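PDB 7L0A: esterase family protein from Staphylococcus aureus, which probably hydrolyses S-formylglutathione to formate and glutathione, as a serine esterase of the esterase D family with the alpha/beta-hydrolase fold. Local coordinates for residues Phe169-Glu172 with Ala173-Asn177; Lys252-Ile255 with Thr256-Asn260. One frame throughout, in Å; residues are numbered along the deposited sequence.

Interaction 1: Phe169-Glu172 with Ala173-Asn177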
ATOM      1  N   PHE B 169      18.901   2.443  24.289  1.00 23.12           N
ATOM      2  CA  PHE B 169      17.690   2.610  25.105  1.00 29.83           C
ATOM      3  C   PHE B 169      16.943   1.287  25.268  1.00 24.22           C
ATOM      4  O   PHE B 169      16.415   1.000  26.356  1.00 21.76           O
ATOM      5  CB  PHE B 169      16.805   3.691  24.467  1.00 26.93           C
ATOM      6  CG  PHE B 169      15.652   4.156  25.323  1.00 35.15           C
ATOM      7  CD1 PHE B 169      15.810   4.373  26.681  1.00 40.88           C
ATOM      8  CD2 PHE B 169      14.412   4.407  24.747  1.00 35.50           C
ATOM      9  CE1 PHE B 169      14.744   4.814  27.465  1.00 37.20           C
ATOM     10  CE2 PHE B 169      13.345   4.846  25.528  1.00 33.98           C
ATOM     11  CZ  PHE B 169      13.514   5.060  26.871  1.00 40.63           C
ATOM     12  N   SER B 170      16.894   0.458  24.211  1.00 22.41           N
ATOM     13  CA  SER B 170      16.223  -0.828  24.343  1.00 19.82           C
ATOM     14  C   SER B 170      17.061  -1.788  25.177  1.00 21.86           C
ATOM     15  O   SER B 170      16.523  -2.536  26.006  1.00 21.79           O
ATOM     16  CB  SER B 170      15.891  -1.421  22.980  1.00 21.03           C
ATOM     17  OG  SER B 170      17.041  -1.692  22.228  1.00 22.90           O
ATOM     18  N   LYS B 171      18.390  -1.751  25.013  1.00 18.65           N
ATOM     19  CA  LYS B 171      19.237  -2.628  25.827  1.00 23.12           C
ATOM     20  C   LYS B 171      19.045  -2.341  27.311  1.00 25.17           C
ATOM     21  O   LYS B 171      18.997  -3.270  28.128  1.00 22.77           O
ATOM     22  CB  LYS B 171      20.707  -2.472  25.450  1.00 25.92           C
ATOM     23  CG  LYS B 171      21.681  -3.396  26.188  1.00 26.24           C
ATOM     24  CD  LYS B 171      21.402  -4.850  25.864  1.00 33.46           C
ATOM     25  CE  LYS B 171      22.446  -5.770  26.492  1.00 50.67           C
ATOM     26  NZ  LYS B 171      23.803  -5.541  25.912  1.00 56.03           N
ATOM     27  N   GLU B 172      18.910  -1.063  27.682  1.00 21.44           N
ATOM     28  CA  GLU B 172      18.739  -0.739  29.095  1.00 25.62           C
ATOM     29  C   GLU B 172      17.444  -1.324  29.642  1.00 20.51           C
ATOM     30  O   GLU B 172      17.391  -1.747  30.812  1.00 22.43           O
ATOM     31  CB  GLU B 172      18.761   0.773  29.292  1.00 24.60           C
ATOM     32  CG  GLU B 172      18.841   1.224  30.732  1.00 33.64           C
ATOM     33  CD  GLU B 172      20.199   0.958  31.328  1.00 46.95           C
ATOM     34  OE1 GLU B 172      21.164   0.712  30.560  1.00 44.45           O
ATOM     35  OE2 GLU B 172      20.296   1.007  32.572  1.00 44.60           O
ATOM     36  N   ALA B 173      16.378  -1.339  28.824  1.00 20.54           N
ATOM     37  CA  ALA B 173      15.121  -1.954  29.241  1.00 21.63           C
ATOM     38  C   ALA B 173      15.248  -3.468  29.324  1.00 20.19           C
ATOM     39  O   ALA B 173      14.668  -4.094  30.232  1.00 23.16           O
ATOM     40  CB  ALA B 173      13.989  -1.563  28.289  1.00 23.47           C
ATOM     41  N   ILE B 174      16.001  -4.074  28.401  1.00 20.56           N
ATOM     42  CA  ILE B 174      16.220  -5.521  28.433  1.00 20.39           C
ATOM     43  C   ILE B 174      16.990  -5.910  29.698  1.00 22.22           C
ATOM     44  O   ILE B 174      16.581  -6.816  30.431  1.00 24.52           O
ATOM     45  CB  ILE B 174      16.956  -5.986  27.160  1.00 22.57           C
ATOM     46  CG1 ILE B 174      16.108  -5.792  25.898  1.00 26.42           C
ATOM     47  CG2 ILE B 174      17.373  -7.471  27.264  1.00 25.63           C
ATOM     48  CD1 ILE B 174      14.775  -6.522  25.908  1.00 24.73           C
ATOM     49  N   ILE B 175      18.110  -5.228  29.982  1.00 19.70           N
ATOM     50  CA  ILE B 175      18.871  -5.531  31.194  1.00 19.07           C
ATOM     51  C   ILE B 175      17.985  -5.354  32.418  1.00 23.17           C
ATOM     52  O   ILE B 175      17.993  -6.180  33.344  1.00 24.82           O
ATOM     53  CB  ILE B 175      20.118  -4.635  31.293  1.00 22.57           C
ATOM     54  CG1 ILE B 175      21.142  -4.976  30.218  1.00 36.11           C
ATOM     55  CG2 ILE B 175      20.809  -4.846  32.643  1.00 31.76           C
ATOM     56  CD1 ILE B 175      22.263  -3.951  30.070  1.00 52.68           C
ATOM     57  N   GLY B 176      17.215  -4.258  32.450  1.00 25.59           N
ATOM     58  CA  GLY B 176      16.463  -3.900  33.645  1.00 25.85           C
ATOM     59  C   GLY B 176      15.280  -4.798  33.941  1.00 24.62           C
ATOM     60  O   GLY B 176      14.820  -4.846  35.091  1.00 30.45           O
ATOM     61  N   ASN B 177      14.814  -5.537  32.952  1.00 25.80           N
ATOM     62  CA  ASN B 177      13.671  -6.424  33.107  1.00 30.49           C
ATOM     63  C   ASN B 177      14.028  -7.880  32.888  1.00 33.48           C
ATOM     64  O   ASN B 177      13.133  -8.736  32.919  1.00 27.66           O
ATOM     65  CB  ASN B 177      12.557  -5.998  32.140  1.00 42.10           C
ATOM     66  CG  ASN B 177      11.941  -4.669  32.530  1.00 47.32           C
ATOM     67  OD1 ASN B 177      11.192  -4.595  33.496  1.00 42.43           O
ATOM     68  ND2 ASN B 177      12.273  -3.613  31.801  1.00 44.39           N
TER
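Lys171 and Ile175 sit one helical turn apart and make the side-chain contact of this stretch. Lys171 CG starts out anti to the backbone N (chi1 -177°). The bend at chi2 lays CD and CE along the helix toward Ile175, and a second bend at chi4 turns NZ away from it. The methylenes pass obliquely over the end of Ile175. Lys171 CG lies 4.0 Å from Ile175 CD1, and Lys171 CE touches both CG1 and CD1 of the isoleucine. The contact is made by the aliphatic part of the lysine, not by its ammonium group. Ile175 CG1 is also 3.4 Å from Lys171 O, so the isoleucine leans against the carbonyl that its own amide uses.

That backbone bond runs from Ile175 N to Lys171 O at 2.8 Å and is almost straight, with an N-H...O angle of 176°. One residue earlier along the helix, Ile174 N donates to Ser170 O at 2.9 Å. Ile174 CG1 packs 3.3 Å from the same Ser170 O. Gly176 N reaches Glu172 O at 3.0 Å, with the donor tilted out of the carbonyl plane. The bond from Ala173 N to Phe169 O is weak.

Near the end of the helix the side chain of Asn177 folds back. Its ND2 donates 2.9 Å to Ala173 O, while Asn177 N makes weak bonds to Ala173 O and Ile174 O.

Further out, Ser170 OG bonds to Asn167 OD1, and Asn92 ND2 donates to Phe169 O. Ala173 and Ile174 rest on Ala91 of helix 88-91, and Ile175 touches Met162. This is regular alpha-helical i to i+4 packing in the short helix 168-177, in the segment joining strands 148-152 and 204-210 of the alpha/beta-hydrolase sheet.

Interaction 2: Lys252-Ile255 with Thr256-Asn260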
ATOM      1  N   LYS B 252      12.703 -19.523   1.249  1.00 15.60           N
ATOM      2  CA  LYS B 252      12.220 -20.204   0.056  1.00 15.06           C
ATOM      3  C   LYS B 252      11.562 -21.530   0.414  1.00 19.28           C
ATOM      4  O   LYS B 252      10.463 -21.840  -0.055  1.00 18.82           O
ATOM      5  CB  LYS B 252      13.366 -20.409  -0.934  1.00 21.13           C
ATOM      6  CG  LYS B 252      13.004 -21.167  -2.214  1.00 24.42           C
ATOM      7  CD  LYS B 252      14.272 -21.460  -3.013  1.00 25.79           C
ATOM      8  CE  LYS B 252      14.021 -22.424  -4.166  1.00 39.20           C
ATOM      9  NZ  LYS B 252      13.088 -21.836  -5.156  1.00 43.53           N
ATOM     10  N   ARG B 253      12.226 -22.331   1.261  1.00 17.73           N
ATOM     11  CA  ARG B 253      11.662 -23.603   1.699  1.00 18.26           C
ATOM     12  C   ARG B 253      10.380 -23.397   2.480  1.00 20.29           C
ATOM     13  O   ARG B 253       9.392 -24.118   2.277  1.00 21.16           O
ATOM     14  CB  ARG B 253      12.707 -24.360   2.515  1.00 18.43           C
ATOM     15  CG  ARG B 253      12.175 -25.476   3.360  1.00 31.31           C
ATOM     16  CD  ARG B 253      11.739 -26.668   2.516  1.00 36.72           C
ATOM     17  NE  ARG B 253      11.094 -27.660   3.381  1.00 36.53           N
ATOM     18  CZ  ARG B 253       9.923 -28.228   3.128  1.00 35.63           C
ATOM     19  NH1 ARG B 253       9.255 -27.930   2.025  1.00 36.02           N
ATOM     20  NH2 ARG B 253       9.431 -29.107   3.985  1.00 35.22           N
ATOM     21  N   ALA B 254      10.378 -22.397   3.367  1.00 19.83           N
ATOM     22  CA  ALA B 254       9.217 -22.125   4.192  1.00 18.49           C
ATOM     23  C   ALA B 254       7.995 -21.767   3.355  1.00 18.55           C
ATOM     24  O   ALA B 254       6.885 -22.214   3.656  1.00 19.00           O
ATOM     25  CB  ALA B 254       9.536 -21.005   5.167  1.00 17.97           C
ATOM     26  N   ILE B 255       8.175 -20.974   2.302  1.00 17.11           N
ATOM     27  CA  ILE B 255       7.034 -20.552   1.498  1.00 19.51           C
ATOM     28  C   ILE B 255       6.457 -21.731   0.748  1.00 18.42           C
ATOM     29  O   ILE B 255       5.239 -21.902   0.696  1.00 20.86           O
ATOM     30  CB  ILE B 255       7.450 -19.404   0.558  1.00 16.98           C
ATOM     31  CG1 ILE B 255       7.549 -18.099   1.368  1.00 19.12           C
ATOM     32  CG2 ILE B 255       6.433 -19.239  -0.583  1.00 18.31           C
ATOM     33  CD1 ILE B 255       8.159 -16.936   0.620  1.00 18.67           C
ATOM     34  N   THR B 256       7.316 -22.586   0.184  1.00 20.56           N
ATOM     35  CA  THR B 256       6.817 -23.807  -0.450  1.00 18.25           C
ATOM     36  C   THR B 256       6.016 -24.659   0.534  1.00 19.82           C
ATOM     37  O   THR B 256       4.930 -25.164   0.209  1.00 22.73           O
ATOM     38  CB  THR B 256       7.975 -24.605  -1.025  1.00 24.80           C
ATOM     39  OG1 THR B 256       8.682 -23.786  -1.965  1.00 25.09           O
ATOM     40  CG2 THR B 256       7.451 -25.856  -1.713  1.00 23.88           C
ATOM     41  N   TRP B 257       6.526 -24.813   1.756  1.00 20.41           N
ATOM     42  CA  TRP B 257       5.844 -25.605   2.776  1.00 18.66           C
ATOM     43  C   TRP B 257       4.515 -24.976   3.173  1.00 20.89           C
ATOM     44  O   TRP B 257       3.511 -25.689   3.345  1.00 23.77           O
ATOM     45  CB  TRP B 257       6.787 -25.760   3.967  1.00 19.12           C
ATOM     46  CG  TRP B 257       6.205 -26.436   5.162  1.00 21.23           C
ATOM     47  CD1 TRP B 257       6.138 -27.782   5.389  1.00 22.04           C
ATOM     48  CD2 TRP B 257       5.638 -25.808   6.316  1.00 21.11           C
ATOM     49  NE1 TRP B 257       5.540 -28.027   6.609  1.00 20.32           N
ATOM     50  CE2 TRP B 257       5.235 -26.827   7.198  1.00 23.81           C
ATOM     51  CE3 TRP B 257       5.437 -24.477   6.692  1.00 21.05           C
ATOM     52  CZ2 TRP B 257       4.628 -26.559   8.418  1.00 20.32           C
ATOM     53  CZ3 TRP B 257       4.859 -24.218   7.923  1.00 20.83           C
ATOM     54  CH2 TRP B 257       4.456 -25.251   8.767  1.00 18.87           C
ATOM     55  N   MET B 258       4.483 -23.659   3.301  1.00 20.94           N
ATOM     56  CA  MET B 258       3.279 -22.969   3.733  1.00 21.26           C
ATOM     57  C   MET B 258       2.101 -23.220   2.802  1.00 23.42           C
ATOM     58  O   MET B 258       0.970 -23.419   3.255  1.00 24.54           O
ATOM     59  CB  MET B 258       3.523 -21.465   3.759  1.00 32.65           C
ATOM     60  CG  MET B 258       4.181 -20.928   4.960  1.00 36.16           C
ATOM     61  SD  MET B 258       4.478 -19.179   4.596  1.00 21.26           S
ATOM     62  CE  MET B 258       6.015 -19.053   5.491  1.00 27.58           C
ATOM     63  N   VAL B 259       2.325 -23.112   1.490  1.00 23.99           N
ATOM     64  CA  VAL B 259       1.205 -23.066   0.556  1.00 32.31           C
ATOM     65  C   VAL B 259       0.747 -24.450   0.122  1.00 32.23           C
ATOM     66  O   VAL B 259      -0.318 -24.572  -0.494  1.00 42.12           O
ATOM     67  CB  VAL B 259       1.558 -22.204  -0.674  1.00 30.94           C
ATOM     68  CG1 VAL B 259       1.924 -20.794  -0.217  1.00 26.80           C
ATOM     69  CG2 VAL B 259       2.690 -22.823  -1.472  1.00 38.83           C
ATOM     70  N   ASN B 260       1.474 -25.501   0.475  1.00 41.96           N
ATOM     71  CA  ASN B 260       1.154 -26.831  -0.048  1.00 56.75           C
ATOM     72  C   ASN B 260       0.415 -27.783   0.881  1.00 67.64           C
ATOM     73  O   ASN B 260       0.141 -27.452   2.047  1.00 66.82           O
ATOM     74  CB  ASN B 260       2.455 -27.492  -0.493  1.00 56.58           C
ATOM     75  CG  ASN B 260       2.849 -27.117  -1.907  1.00 61.70           C
ATOM     76  OD1 ASN B 260       2.073 -27.331  -2.837  1.00 69.70           O
ATOM     77  ND2 ASN B 260       4.029 -26.525  -2.076  1.00 51.06           N
TER
HETATM   78  O   HOH W   1       9.243 -20.981  -2.411  1.00 24.81           O
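Arg253 reaches forward along the helix to Trp257, one turn on. Its CB points away from the following turn. CG is anti to the backbone N (chi1 163°), and the bend at chi2 brings the outer part of the chain back toward Trp257. CD carries the chain on to NE, which forms a salt bridge with Glu236 OE1. Around CZ, Trp257 CB sits over one face of the guanidinium, 3.7 Å above its plane and offset toward the rim. NH1 is 3.8 Å from the same Trp257 CB. NH2 comes 3.8 Å from Trp257 CD1, approaching the indole obliquely. The two planes are 79° apart, so the groups do not stack.

Trp257 NE1 hydrogen-bonds to Gln234 OE1, which holds the pyrrole side of the indole and limits its rotation, and Lys148 makes a cation-pi contact with the ring. Ala254 and Met258 form the neighbouring apolar pair, with Ala254 CB 4.0 Å from Met258 CE. Both pack on Val150 of strand 148-152.

On another side of the helix, a water donates to Lys252 O at 2.8 Å and also bonds to Thr256 OG1 at 2.9 Å. Lys252 O therefore serves both the water and Thr256 N, whose N-H...O angle is 172°. Close to the C terminus, Asn260 ND2 turns back to donate 2.8 Å to Thr256 O.

Ile255 touches Ile69 and Tyr72 of helix 69-75. The stretch ends the C-terminal helix 244-259, which packs on strands 148-152 and 204-210 and against helix 69-75 in the layered alpha/beta-hydrolase fold.

Interactions 1 and 2 follow one another along the chain and lie on opposite sides of its centre. Their centres are 36 Å apart, and their nearest atoms are about 26 Å apart, so they do not touch. Both are i to i+4 contacts within a single helix. They differ in setting: 252-260 packs on the central sheet, whereas 169-177 is more peripheral, its centre 22 Å from that of the chain against 14 Å. Neither lies at the predicted triad of Ser129, Asp213 and His242, although His242 just precedes helix 244-259. A bound magnesium ion is about 10 Å from the side chain of Ser170 in interaction 1.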